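6-phosphogluconolactonase (Trypanosoma cruzi, PDB 6VYE) probably hydrolyses 6-phosphoglucono-1,5-lactone to 6-phosphogluconate, the second step of the oxidative pentose phosphate pathway. Local coordinates at residues 28-31 / 32-36; 60-63 / 64-68. One frame throughout, in Å; residues are numbered along the deposited sequence.

Contact 1: residues 28-31 / 32-36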
loop_
_atom_site.group_PDB
_atom_site.type_symbol
_atom_site.label_atom_id
_atom_site.label_comp_id
_atom_site.label_asym_id
_atom_site.label_seq_id
_atom_site.Cartn_x
_atom_site.Cartn_y
_atom_site.Cartn_z
ATOM N N ALA A 28 11.091 -8.141 -2.486
ATOM C CA ALA A 28 10.397 -7.031 -1.805
ATOM C C ALA A 28 11.076 -6.780 -0.461
ATOM O O ALA A 28 11.383 -5.626 -0.127
ATOM C CB ALA A 28 8.938 -7.351 -1.625
ATOM N N CYS A 29 11.342 -7.854 0.264
ATOM C CA CYS A 29 12.091 -7.849 1.532
ATOM C C CYS A 29 13.468 -7.199 1.344
ATOM O O CYS A 29 13.825 -6.298 2.157
ATOM C CB CYS A 29 12.223 -9.277 2.036
ATOM S SG CYS A 29 12.999 -9.339 3.666
ATOM N N LYS A 30 14.189 -7.548 0.282
ATOM C CA LYS A 30 15.554 -7.014 0.008
ATOM C C LYS A 30 15.445 -5.498 -0.212
ATOM O O LYS A 30 16.243 -4.726 0.374
ATOM C CB LYS A 30 16.182 -7.691 -1.217
ATOM C CG LYS A 30 17.601 -7.247 -1.557
ATOM C CD LYS A 30 18.272 -8.073 -2.639
ATOM C CE LYS A 30 19.725 -7.698 -2.870
ATOM N NZ LYS A 30 20.332 -8.428 -4.015
ATOM N N LYS A 31 14.482 -5.088 -1.037
ATOM C CA LYS A 31 14.232 -3.656 -1.340
ATOM C C LYS A 31 13.946 -2.911 -0.022
ATOM O O LYS A 31 14.567 -1.869 0.184
ATOM C CB LYS A 31 13.084 -3.503 -2.345
ATOM C CG LYS A 31 12.871 -2.074 -2.839
ATOM C CD LYS A 31 14.168 -1.407 -3.253
ATOM C CE LYS A 31 14.045 -0.496 -4.442
ATOM N NZ LYS A 31 15.374 0.043 -4.805
ATOM N N ILE A 32 12.996 -3.393 0.793
ATOM C CA ILE A 32 12.639 -2.712 2.072
ATOM C C ILE A 32 13.877 -2.570 2.965
ATOM O O ILE A 32 14.144 -1.452 3.444
ATOM C CB ILE A 32 11.466 -3.405 2.794
ATOM C CG1 ILE A 32 10.151 -3.230 2.037
ATOM C CG2 ILE A 32 11.337 -2.907 4.230
ATOM C CD1 ILE A 32 9.145 -4.323 2.336
ATOM N N VAL A 33 14.646 -3.628 3.134
ATOM C CA VAL A 33 15.872 -3.629 3.987
ATOM C C VAL A 33 16.892 -2.650 3.407
ATOM O O VAL A 33 17.439 -1.896 4.194
ATOM C CB VAL A 33 16.440 -5.042 4.192
ATOM C CG1 VAL A 33 17.815 -5.039 4.857
ATOM C CG2 VAL A 33 15.471 -5.889 5.001
ATOM N N GLU A 34 17.101 -2.631 2.098
ATOM C CA GLU A 34 18.004 -1.668 1.421
ATOM C C GLU A 34 17.576 -0.235 1.742
ATOM O O GLU A 34 18.474 0.599 1.988
ATOM C CB GLU A 34 17.949 -1.820 -0.105
ATOM C CG GLU A 34 18.945 -2.812 -0.656
ATOM C CD GLU A 34 18.704 -3.237 -2.097
ATOM O OE1 GLU A 34 17.791 -2.658 -2.779
ATOM O OE2 GLU A 34 19.401 -4.174 -2.525
ATOM N N ILE A 35 16.261 0.059 1.692
ATOM C CA ILE A 35 15.752 1.430 1.951
ATOM C C ILE A 35 16.046 1.746 3.428
ATOM O O ILE A 35 16.441 2.857 3.724
ATOM C CB ILE A 35 14.245 1.540 1.598
ATOM C CG1 ILE A 35 14.016 1.395 0.089
ATOM C CG2 ILE A 35 13.655 2.825 2.153
ATOM C CD1 ILE A 35 12.574 1.183 -0.268
ATOM N N ILE A 36 15.863 0.787 4.332
ATOM C CA ILE A 36 16.117 1.006 5.789
ATOM C C ILE A 36 17.590 1.382 5.961
ATOM O O ILE A 36 17.885 2.421 6.567
ATOM C CB ILE A 36 15.734 -0.223 6.626
ATOM C CG1 ILE A 36 14.220 -0.441 6.632
ATOM C CG2 ILE A 36 16.304 -0.085 8.045
ATOM C CD1 ILE A 36 13.775 -1.756 7.203
#
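K30 and E34 meet one helical turn apart because the K30 chain runs extended from a CG anti to its N (chi1 -178°), while E34 holds CG anti to its carbonyl carbon (chi1 -90°). The side chains cross at a slant, and E34 OE2 comes against the lysine methylenes, 3.6 Å from K30 CE and 3.7 Å from K30 CG. The ammonium is farther off, with K30 NZ 4.6 Å from E34 OE2, too far for a salt bridge. K31 bends at chi2 (47°) and again at chi3, and crosses the glutamate at about a right angle. Its NZ stays 4.2 Å from E34 OE1, so both attractions are probably loose and electrostatic. K31 CG is 4.2 Å from I35 CD1. Four i to i+4 backbone bonds hold the turns, from I32 N to A28 O (2.9 Å) through I35 N to K31 O (3.0 Å). On the inner side A28 and I32 pack on strand 219-224, while C29 faces helix 54-66; K31, bordering the sheet, touches D256 and T258. The evidence describes an amphipathic alpha-helix flanking the central sheet of a Rossmann-like alpha/beta fold, with K30 and E34 on its exposed side.

Contact 2: residues 60-63 / 64-68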
loop_
_atom_site.group_PDB
_atom_site.type_symbol
_atom_site.label_atom_id
_atom_site.label_comp_id
_atom_site.label_asym_id
_atom_site.label_seq_id
_atom_site.Cartn_x
_atom_site.Cartn_y
_atom_site.Cartn_z
ATOM N N TYR A 60 5.945 -10.420 5.013
ATOM C CA TYR A 60 5.933 -10.064 6.456
ATOM C C TYR A 60 6.461 -11.225 7.296
ATOM O O TYR A 60 7.163 -10.932 8.313
ATOM C CB TYR A 60 4.560 -9.597 6.937
ATOM C CG TYR A 60 3.930 -8.509 6.122
ATOM C CD1 TYR A 60 4.678 -7.654 5.345
ATOM C CD2 TYR A 60 2.550 -8.341 6.146
ATOM C CE1 TYR A 60 4.074 -6.644 4.609
ATOM C CE2 TYR A 60 1.929 -7.384 5.373
ATOM C CZ TYR A 60 2.692 -6.527 4.604
ATOM O OH TYR A 60 2.043 -5.587 3.868
ATOM N N SER A 61 6.200 -12.473 6.878
ATOM C CA SER A 61 6.728 -13.691 7.542
ATOM C C SER A 61 8.230 -13.767 7.286
ATOM O O SER A 61 8.958 -14.161 8.189
ATOM C CB SER A 61 6.060 -14.945 7.058
ATOM O OG SER A 61 4.660 -14.752 7.103
ATOM N N LEU A 62 8.651 -13.436 6.078
ATOM C CA LEU A 62 10.084 -13.370 5.729
ATOM C C LEU A 62 10.791 -12.327 6.614
ATOM O O LEU A 62 11.815 -12.698 7.198
ATOM C CB LEU A 62 10.193 -13.081 4.233
ATOM C CG LEU A 62 11.593 -13.095 3.635
ATOM C CD1 LEU A 62 12.388 -14.343 4.057
ATOM C CD2 LEU A 62 11.493 -13.011 2.123
ATOM N N LEU A 63 10.246 -11.107 6.768
ATOM C CA LEU A 63 10.817 -10.037 7.635
ATOM C C LEU A 63 10.945 -10.562 9.069
ATOM O O LEU A 63 11.975 -10.265 9.732
ATOM C CB LEU A 63 9.944 -8.769 7.583
ATOM C CG LEU A 63 10.027 -7.964 6.288
ATOM C CD1 LEU A 63 8.901 -6.945 6.163
ATOM C CD2 LEU A 63 11.357 -7.265 6.167
ATOM N N HIS A 64 9.932 -11.304 9.533
ATOM C CA HIS A 64 9.846 -11.832 10.914
ATOM C C HIS A 64 10.933 -12.888 11.136
ATOM O O HIS A 64 11.554 -12.862 12.198
ATOM C CB HIS A 64 8.468 -12.436 11.206
ATOM C CG HIS A 64 8.332 -12.884 12.620
ATOM N ND1 HIS A 64 8.495 -14.201 13.006
ATOM C CD2 HIS A 64 8.079 -12.184 13.750
ATOM C CE1 HIS A 64 8.327 -14.293 14.317
ATOM N NE2 HIS A 64 8.080 -13.074 14.798
ATOM N N GLU A 65 11.147 -13.778 10.171
ATOM C CA GLU A 65 12.118 -14.892 10.291
ATOM C C GLU A 65 13.549 -14.354 10.111
ATOM O O GLU A 65 14.442 -14.873 10.777
ATOM C CB GLU A 65 11.873 -16.019 9.273
ATOM C CG GLU A 65 10.427 -16.490 9.084
ATOM C CD GLU A 65 9.505 -16.669 10.291
ATOM O OE1 GLU A 65 8.240 -16.697 10.067
ATOM O OE2 GLU A 65 10.023 -16.778 11.450
ATOM N N GLU A 66 13.787 -13.372 9.242
ATOM C CA GLU A 66 15.174 -13.000 8.861
ATOM C C GLU A 66 15.590 -11.614 9.359
ATOM O O GLU A 66 16.788 -11.350 9.331
ATOM C CB GLU A 66 15.337 -13.094 7.352
ATOM C CG GLU A 66 15.362 -14.547 6.911
ATOM C CD GLU A 66 15.519 -14.769 5.433
ATOM O OE1 GLU A 66 15.432 -15.949 5.016
ATOM O OE2 GLU A 66 15.735 -13.761 4.716
ATOM N N HIS A 67 14.664 -10.746 9.765
ATOM C CA HIS A 67 15.002 -9.330 10.075
ATOM C C HIS A 67 14.368 -8.874 11.394
ATOM O O HIS A 67 14.214 -7.662 11.595
ATOM C CB HIS A 67 14.702 -8.449 8.878
ATOM C CG HIS A 67 15.524 -8.796 7.684
ATOM N ND1 HIS A 67 16.871 -8.520 7.600
ATOM C CD2 HIS A 67 15.202 -9.407 6.521
ATOM C CE1 HIS A 67 17.338 -8.943 6.445
ATOM N NE2 HIS A 67 16.337 -9.460 5.758
ATOM N N LEU A 68 14.079 -9.791 12.304
ATOM C CA LEU A 68 13.375 -9.387 13.547
ATOM C C LEU A 68 14.248 -8.439 14.374
ATOM O O LEU A 68 13.703 -7.529 15.028
ATOM C CB LEU A 68 12.991 -10.598 14.390
ATOM C CG LEU A 68 11.989 -10.292 15.502
ATOM C CD1 LEU A 68 10.827 -9.437 14.990
ATOM C CD2 LEU A 68 11.456 -11.593 16.086
#
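The E66 carboxylate turns a face to L62: methyl CD1 sits over it, 3.4 Å from E66 CD and nearly as close to both oxygens, OE1 (3.6 Å) and OE2 (3.5 Å). That the carbon is nearer than either oxygen places the methyl above the group rather than in front of its oxygens. The H64 imidazole is approached at its edge, in plane, by E65 CD, and a weak bond runs from H64 ND1 to E65 OE2 (3.4 Å). With H64 NE2 also hydrogen-bonded to D106, both ring nitrogens are engaged, which should restrict the ring's rotation. In L62, chi1 of -175° together with chi2 of 48° turns CD1 to the carboxylate. The backbone bonds record the helix coming to its end. E66 N still meets L62 O at 2.9 Å, but H67 N, 2.7 Å from L63 O, stands 36° out of the carbonyl plane. H67 then leaves helical backbone angles and takes the N-cap position of helix 68-73. The arrangement is a helix C-terminus running directly into the next helix, within the connection between parallel strands 46-50 and 77-85, neighbours in the central sheet of this alpha/beta fold.

Contact 1 lies in the middle of helix 24-38 and contact 2 at the end of helix 54-66, and the two helices pack against each other, with the contact centres about 12 Å apart. Their shared seam is mainly apolar: C29 SG is 3.6 Å from both L63 CD2 and H67 CD2, and V33 CG2 is 3.8 Å from H67 NE2. Both contacts are partly buried, each joining a buried flank to exposed charged residues. They differ in their outward chemistry and regularity. Contact 1 sets lysines beside a glutamate on an unbroken helix that also packs on the sheet, whereas contact 2 combines histidine and glutamate with the junction to helix 68-73 and reaches towards helix 95-104.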